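Local coordinates for protein transcriptional activator of comK gene (Bacillus halodurans, PDB 2HQB) that probably activates comK, the competence gene, as a membrane lipoprotein of the BMP family related to periplasmic substrate-binding proteins, at residues F157-V161 with L173-L177; D183-G189 with D205-Y210. All blocks are in the same frame, centred on the assembly; numbering follows the deposited sequence.

Contact 1 (F157-V161 with L173-L177); sequences FVRYV and LFQEL
Leu177 and Leu173, one helical turn apart, face Phe157, Arg159 and Val161 where helix 167-178 packs back over the edge strand 155-160 of the mixed sheet of an alpha/beta domain. Strand 157-160 and helix 173-177 run nearly antiparallel (154°, axes 9.6 Å apart at closest), as expected of a strand and its returning helix in a Rossmann-like domain.

The apolar contacts carry the interface. Leu177 reaches the strand with CD2, which lies against Phe157 CB at 3.4 Å and obliquely against the ring. Leucine suits because its two methyls can touch neighbouring residues at once: Leu173 CD1 meets Val161 CG2 at 3.7 Å and the Tyr160 carbonyl, CD2 meets Arg159 CB. Leu173 and Leu177 also touch Ile132 of the neighbouring strand.

Arg159 lies along the partly exposed side. Leu177 CD2 sits over one guanidinium face, and Glu176 OE1 stays 4.2 Å from Arg159 NH1, beyond a salt bridge. With an alanine at Arg159, CB could still meet Leu173, but Leu177 would probably lose the cover of CG and the guanidinium, and Glu176 its nearby opposite charge. Bends at chi2 (-51°) and chi3 bring Arg159 NE to Val158 O (2.8 Å); the oxygen lies in the guanidinium plane, while NE stands above the carbonyl plane.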
loop_
_atom_site.group_PDB
_atom_site.type_symbol
_atom_site.label_atom_id
_atom_site.label_comp_id
_atom_site.label_asym_id
_atom_site.label_seq_id
_atom_site.Cartn_x
_atom_site.Cartn_y
_atom_site.Cartn_z
ATOM N N PHE A 157 8.736 -6.609 18.211
ATOM C CA PHE A 157 7.746 -5.928 19.024
ATOM C C PHE A 157 6.674 -5.305 18.151
ATOM O O PHE A 157 6.967 -4.497 17.275
ATOM C CB PHE A 157 8.381 -4.827 19.850
ATOM C CG PHE A 157 9.268 -5.322 20.913
ATOM C CD1 PHE A 157 10.411 -6.042 20.596
ATOM C CD2 PHE A 157 8.997 -5.034 22.237
ATOM C CE1 PHE A 157 11.284 -6.463 21.592
ATOM C CE2 PHE A 157 9.865 -5.453 23.240
ATOM C CZ PHE A 157 11.010 -6.164 22.923
ATOM N N VAL A 158 5.429 -5.676 18.412
ATOM C CA VAL A 158 4.299 -5.156 17.668
ATOM C C VAL A 158 3.405 -4.366 18.590
ATOM O O VAL A 158 2.949 -4.883 19.592
ATOM C CB VAL A 158 3.465 -6.278 17.063
ATOM C CG1 VAL A 158 2.309 -5.698 16.298
ATOM C CG2 VAL A 158 4.322 -7.121 16.153
ATOM N N ARG A 159 3.194 -3.100 18.247
ATOM C CA ARG A 159 2.308 -2.200 18.989
ATOM C C ARG A 159 1.253 -1.742 17.987
ATOM O O ARG A 159 1.556 -1.476 16.830
ATOM C CB ARG A 159 3.057 -0.977 19.535
ATOM C CG ARG A 159 4.030 -1.277 20.667
ATOM C CD ARG A 159 3.373 -2.095 21.765
ATOM N NE ARG A 159 3.885 -3.462 21.796
ATOM C CZ ARG A 159 4.675 -3.936 22.755
ATOM N NH1 ARG A 159 5.049 -3.159 23.770
ATOM N NH2 ARG A 159 5.091 -5.190 22.704
ATOM N N TYR A 160 0.014 -1.655 18.440
ATOM C CA TYR A 160 -1.082 -1.240 17.580
ATOM C C TYR A 160 -1.573 0.164 17.910
ATOM O O TYR A 160 -1.823 0.480 19.062
ATOM C CB TYR A 160 -2.253 -2.249 17.699
ATOM C CG TYR A 160 -1.925 -3.593 17.055
ATOM C CD1 TYR A 160 -1.743 -4.760 17.822
ATOM C CD2 TYR A 160 -1.681 -3.667 15.688
ATOM C CE1 TYR A 160 -1.313 -5.941 17.245
ATOM C CE2 TYR A 160 -1.253 -4.829 15.104
ATOM C CZ TYR A 160 -1.059 -5.966 15.880
ATOM O OH TYR A 160 -0.549 -7.081 15.239
ATOM N N VAL A 161 -1.684 1.023 16.900
ATOM C CA VAL A 161 -2.241 2.361 17.121
ATOM C C VAL A 161 -3.737 2.155 16.946
ATOM O O VAL A 161 -4.187 1.279 16.188
ATOM C CB VAL A 161 -1.865 3.346 16.050
ATOM C CG1 VAL A 161 -2.480 4.678 16.372
ATOM C CG2 VAL A 161 -0.407 3.431 15.916
ATOM N N LEU A 173 3.974 5.058 21.166
ATOM C CA LEU A 173 4.389 3.685 20.951
ATOM C C LEU A 173 5.855 3.663 20.499
ATOM O O LEU A 173 6.606 2.765 20.881
ATOM C CB LEU A 173 3.502 3.008 19.905
ATOM C CG LEU A 173 2.009 2.924 20.233
ATOM C CD1 LEU A 173 1.262 2.272 19.063
ATOM C CD2 LEU A 173 1.798 2.141 21.518
ATOM N N PHE A 174 6.273 4.635 19.688
ATOM C CA PHE A 174 7.677 4.685 19.268
ATOM C C PHE A 174 8.554 4.812 20.510
ATOM O O PHE A 174 9.492 4.032 20.717
ATOM C CB PHE A 174 7.963 5.896 18.382
ATOM C CG PHE A 174 9.433 6.096 18.098
ATOM C CD1 PHE A 174 10.210 5.047 17.578
ATOM C CD2 PHE A 174 10.042 7.327 18.343
ATOM C CE1 PHE A 174 11.565 5.223 17.304
ATOM C CE2 PHE A 174 11.402 7.529 18.078
ATOM C CZ PHE A 174 12.173 6.476 17.554
ATOM N N GLN A 175 8.233 5.822 21.320
ATOM C CA GLN A 175 8.939 6.102 22.565
ATOM C C GLN A 175 8.992 4.847 23.451
ATOM O O GLN A 175 10.080 4.390 23.844
ATOM C CB GLN A 175 8.256 7.275 23.279
ATOM C CG GLN A 175 8.783 8.638 22.822
ATOM C CD GLN A 175 7.677 9.691 22.749
ATOM O OE1 GLN A 175 6.686 9.612 23.498
ATOM N NE2 GLN A 175 7.838 10.693 21.854
ATOM N N GLU A 176 7.814 4.309 23.765
ATOM C CA GLU A 176 7.691 3.074 24.533
ATOM C C GLU A 176 8.714 2.001 24.098
ATOM O O GLU A 176 9.504 1.514 24.911
ATOM C CB GLU A 176 6.315 2.472 24.319
ATOM C CG GLU A 176 5.252 2.882 25.278
ATOM C CD GLU A 176 4.094 1.920 25.197
ATOM O OE1 GLU A 176 4.366 0.694 25.239
ATOM O OE2 GLU A 176 2.934 2.380 25.082
ATOM N N LEU A 177 8.651 1.607 22.824
ATOM C CA LEU A 177 9.550 0.598 22.288
ATOM C C LEU A 177 10.969 1.129 22.299
ATOM O O LEU A 177 11.952 0.367 22.157
ATOM C CB LEU A 177 9.169 0.251 20.857
ATOM C CG LEU A 177 7.832 -0.412 20.626
ATOM C CD1 LEU A 177 7.599 -0.478 19.134
ATOM C CD2 LEU A 177 7.829 -1.787 21.258
#

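Contact 2 (D183-G189 with D205-Y210); sequences DVFYPAG and DFAIGY
Phe185 and Phe206 interlock through their backbones at the centre of this pairing of parallel strands. Phe206 N donates to Asp183 O (3.1 Å), Phe206 O accepts from Phe185 N (2.7 Å), and Phe185 O accepts from Ile208 N (2.7 Å). Val184 and Phe206 direct their side chains to one face of the sheet, Phe185 and Ala207 to the other. Ala207 is small, suiting a site beneath helix 193-203, whereas the broad Phe185 ring extends to helix 167-178.

The packing is dense at the C-terminal end. Tyr186 lays CD1 on Ile208 CB at 3.6 Å, the beta-branched isoleucine offering a broad flank to the ring. Tyr210, its CG placed opposite the backbone N (chi1 -166°), carries its ring beneath the turning chain: Ala188 CA stands over the ring centre in a CH-pi contact, 3.7 Å from the Tyr210 centroid, and Gly189 N lies over the same face nearer the rim. Successive inverse gamma turns at Pro187 and Ala188 bend the chain over this ring. The rings of Tyr186 and Tyr210 meet obliquely, their planes 69° apart; Tyr186 OH lies at the edge of the Tyr210 ring and hydrogen-bonds to Thr226.

The N-terminal end is looser and partly exposed. Asp205 OD1 comes to 3.3 Å from Asp183 CB, but no side-chain bond joins the two acids. The Asp183 carboxylate instead turns away to Ser124 and the backbone N of Glu125 and Thr126. Phe206, also partly exposed, meets Val184 CG1 through CB while its ring leads away.

Strand 184-186, helix 193-203 and strand 206-211 thus form a beta-alpha-beta unit, the repeating crossover of the Rossmann-like domains of periplasmic binding proteins.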
loop_
_atom_site.group_PDB
_atom_site.type_symbol
_atom_site.label_atom_id
_atom_site.label_comp_id
_atom_site.label_asym_id
_atom_site.label_seq_id
_atom_site.Cartn_x
_atom_site.Cartn_y
_atom_site.Cartn_z
ATOM N N ASP A 183 15.649 -0.845 17.837
ATOM C CA ASP A 183 16.401 0.082 17.011
ATOM C C ASP A 183 16.065 0.122 15.511
ATOM O O ASP A 183 16.679 0.867 14.749
ATOM C CB ASP A 183 17.894 -0.199 17.212
ATOM C CG ASP A 183 18.274 -1.641 16.879
ATOM O OD1 ASP A 183 19.488 -1.958 16.924
ATOM O OD2 ASP A 183 17.364 -2.453 16.575
ATOM N N VAL A 184 15.121 -0.699 15.078
ATOM C CA VAL A 184 14.693 -0.692 13.688
ATOM C C VAL A 184 13.171 -0.703 13.758
ATOM O O VAL A 184 12.582 -1.604 14.367
ATOM C CB VAL A 184 15.197 -1.924 12.931
ATOM C CG1 VAL A 184 14.860 -1.809 11.456
ATOM C CG2 VAL A 184 16.686 -2.058 13.126
ATOM N N PHE A 185 12.545 0.309 13.157
ATOM C CA PHE A 185 11.088 0.425 13.169
ATOM C C PHE A 185 10.337 0.350 11.807
ATOM O O PHE A 185 10.826 0.765 10.738
ATOM C CB PHE A 185 10.700 1.696 13.909
ATOM C CG PHE A 185 11.244 1.772 15.313
ATOM C CD1 PHE A 185 12.573 2.114 15.547
ATOM C CD2 PHE A 185 10.409 1.572 16.409
ATOM C CE1 PHE A 185 13.063 2.268 16.856
ATOM C CE2 PHE A 185 10.888 1.726 17.724
ATOM C CZ PHE A 185 12.217 2.076 17.942
ATOM N N TYR A 186 9.145 -0.234 11.873
ATOM C CA TYR A 186 8.271 -0.400 10.721
ATOM C C TYR A 186 6.969 0.283 11.121
ATOM O O TYR A 186 6.081 -0.363 11.678
ATOM C CB TYR A 186 8.018 -1.889 10.468
ATOM C CG TYR A 186 7.243 -2.158 9.204
ATOM C CD1 TYR A 186 7.423 -1.362 8.059
ATOM C CD2 TYR A 186 6.344 -3.216 9.125
ATOM C CE1 TYR A 186 6.719 -1.626 6.855
ATOM C CE2 TYR A 186 5.644 -3.478 7.923
ATOM C CZ TYR A 186 5.847 -2.676 6.802
ATOM O OH TYR A 186 5.199 -2.961 5.628
ATOM N N PRO A 187 6.851 1.604 10.881
ATOM C CA PRO A 187 5.603 2.298 11.266
ATOM C C PRO A 187 4.595 2.182 10.123
ATOM O O PRO A 187 4.476 3.057 9.266
ATOM C CB PRO A 187 6.084 3.716 11.578
ATOM C CG PRO A 187 7.277 3.900 10.632
ATOM C CD PRO A 187 7.900 2.538 10.411
ATOM N N ALA A 188 3.880 1.061 10.144
ATOM C CA ALA A 188 2.944 0.692 9.109
ATOM C C ALA A 188 1.562 1.310 9.153
ATOM O O ALA A 188 0.543 0.606 9.309
ATOM C CB ALA A 188 2.844 -0.826 9.057
ATOM N N GLY A 189 1.541 2.630 8.981
ATOM C CA GLY A 189 0.297 3.393 8.968
ATOM C C GLY A 189 0.557 4.599 8.110
ATOM O O GLY A 189 1.372 5.420 8.484
ATOM N N ASP A 205 17.717 6.142 14.907
ATOM C CA ASP A 205 17.441 4.731 14.684
ATOM C C ASP A 205 17.130 4.499 13.186
ATOM O O ASP A 205 17.147 5.441 12.382
ATOM C CB ASP A 205 16.283 4.277 15.591
ATOM C CG ASP A 205 16.749 3.936 17.019
ATOM O OD1 ASP A 205 17.654 3.083 17.137
ATOM O OD2 ASP A 205 16.224 4.503 18.013
ATOM N N PHE A 206 16.876 3.247 12.818
ATOM C CA PHE A 206 16.548 2.864 11.438
ATOM C C PHE A 206 15.055 2.584 11.234
ATOM O O PHE A 206 14.380 2.060 12.112
ATOM C CB PHE A 206 17.330 1.606 11.045
ATOM C CG PHE A 206 18.780 1.857 10.782
ATOM C CD1 PHE A 206 19.723 0.864 11.009
ATOM C CD2 PHE A 206 19.203 3.075 10.267
ATOM C CE1 PHE A 206 21.063 1.079 10.723
ATOM C CE2 PHE A 206 20.544 3.296 9.977
ATOM C CZ PHE A 206 21.470 2.289 10.209
ATOM N N ALA A 207 14.528 2.937 10.072
ATOM C CA ALA A 207 13.132 2.646 9.835
ATOM C C ALA A 207 12.949 1.926 8.507
ATOM O O ALA A 207 13.887 1.832 7.716
ATOM C CB ALA A 207 12.335 3.919 9.853
ATOM N N ILE A 208 11.753 1.372 8.301
ATOM C CA ILE A 208 11.394 0.727 7.027
ATOM C C ILE A 208 10.251 1.559 6.417
ATOM O O ILE A 208 9.238 1.807 7.082
ATOM C CB ILE A 208 10.877 -0.738 7.185
ATOM C CG1 ILE A 208 11.966 -1.646 7.766
ATOM C CG2 ILE A 208 10.470 -1.284 5.818
ATOM C CD1 ILE A 208 13.217 -1.678 6.956
ATOM N N GLY A 209 10.422 2.005 5.172
ATOM C CA GLY A 209 9.384 2.782 4.510
ATOM C C GLY A 209 8.052 2.044 4.326
ATOM O O GLY A 209 8.004 0.816 4.193
ATOM N N TYR A 210 6.963 2.805 4.295
ATOM C CA TYR A 210 5.634 2.230 4.141
ATOM C C TYR A 210 4.852 2.744 2.929
ATOM O O TYR A 210 4.624 3.942 2.801
ATOM C CB TYR A 210 4.802 2.501 5.398
ATOM C CG TYR A 210 3.551 1.669 5.452
ATOM C CD1 TYR A 210 3.641 0.265 5.550
ATOM C CD2 TYR A 210 2.281 2.263 5.396
ATOM C CE1 TYR A 210 2.509 -0.532 5.597
ATOM C CE2 TYR A 210 1.119 1.470 5.434
ATOM C CZ TYR A 210 1.249 0.060 5.535
ATOM O OH TYR A 210 0.136 -0.764 5.548
#

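Overall arrangement
Contact 1 and contact 2 belong to one mixed sheet and follow in series along the chain, helix 167-178 leading into strand 184-186. Contact 1 lies at one edge of the sheet, on strand 155-160; contact 2 lies further in, with strand 128-133 between them. Their centres are about 11 Å apart, and they meet directly beneath the helix: Phe174 CE1 approaches Phe185 CZ, the rings edge-to-face, while Leu177 CB lies 3.9 Å from Phe185 CE2. Leu177 therefore serves both contacts. Contact 1 lays a helix on the sheet and contact 2 pairs two of its parallel strands; together they give the layers of one domain, within a family that probably binds small ligands.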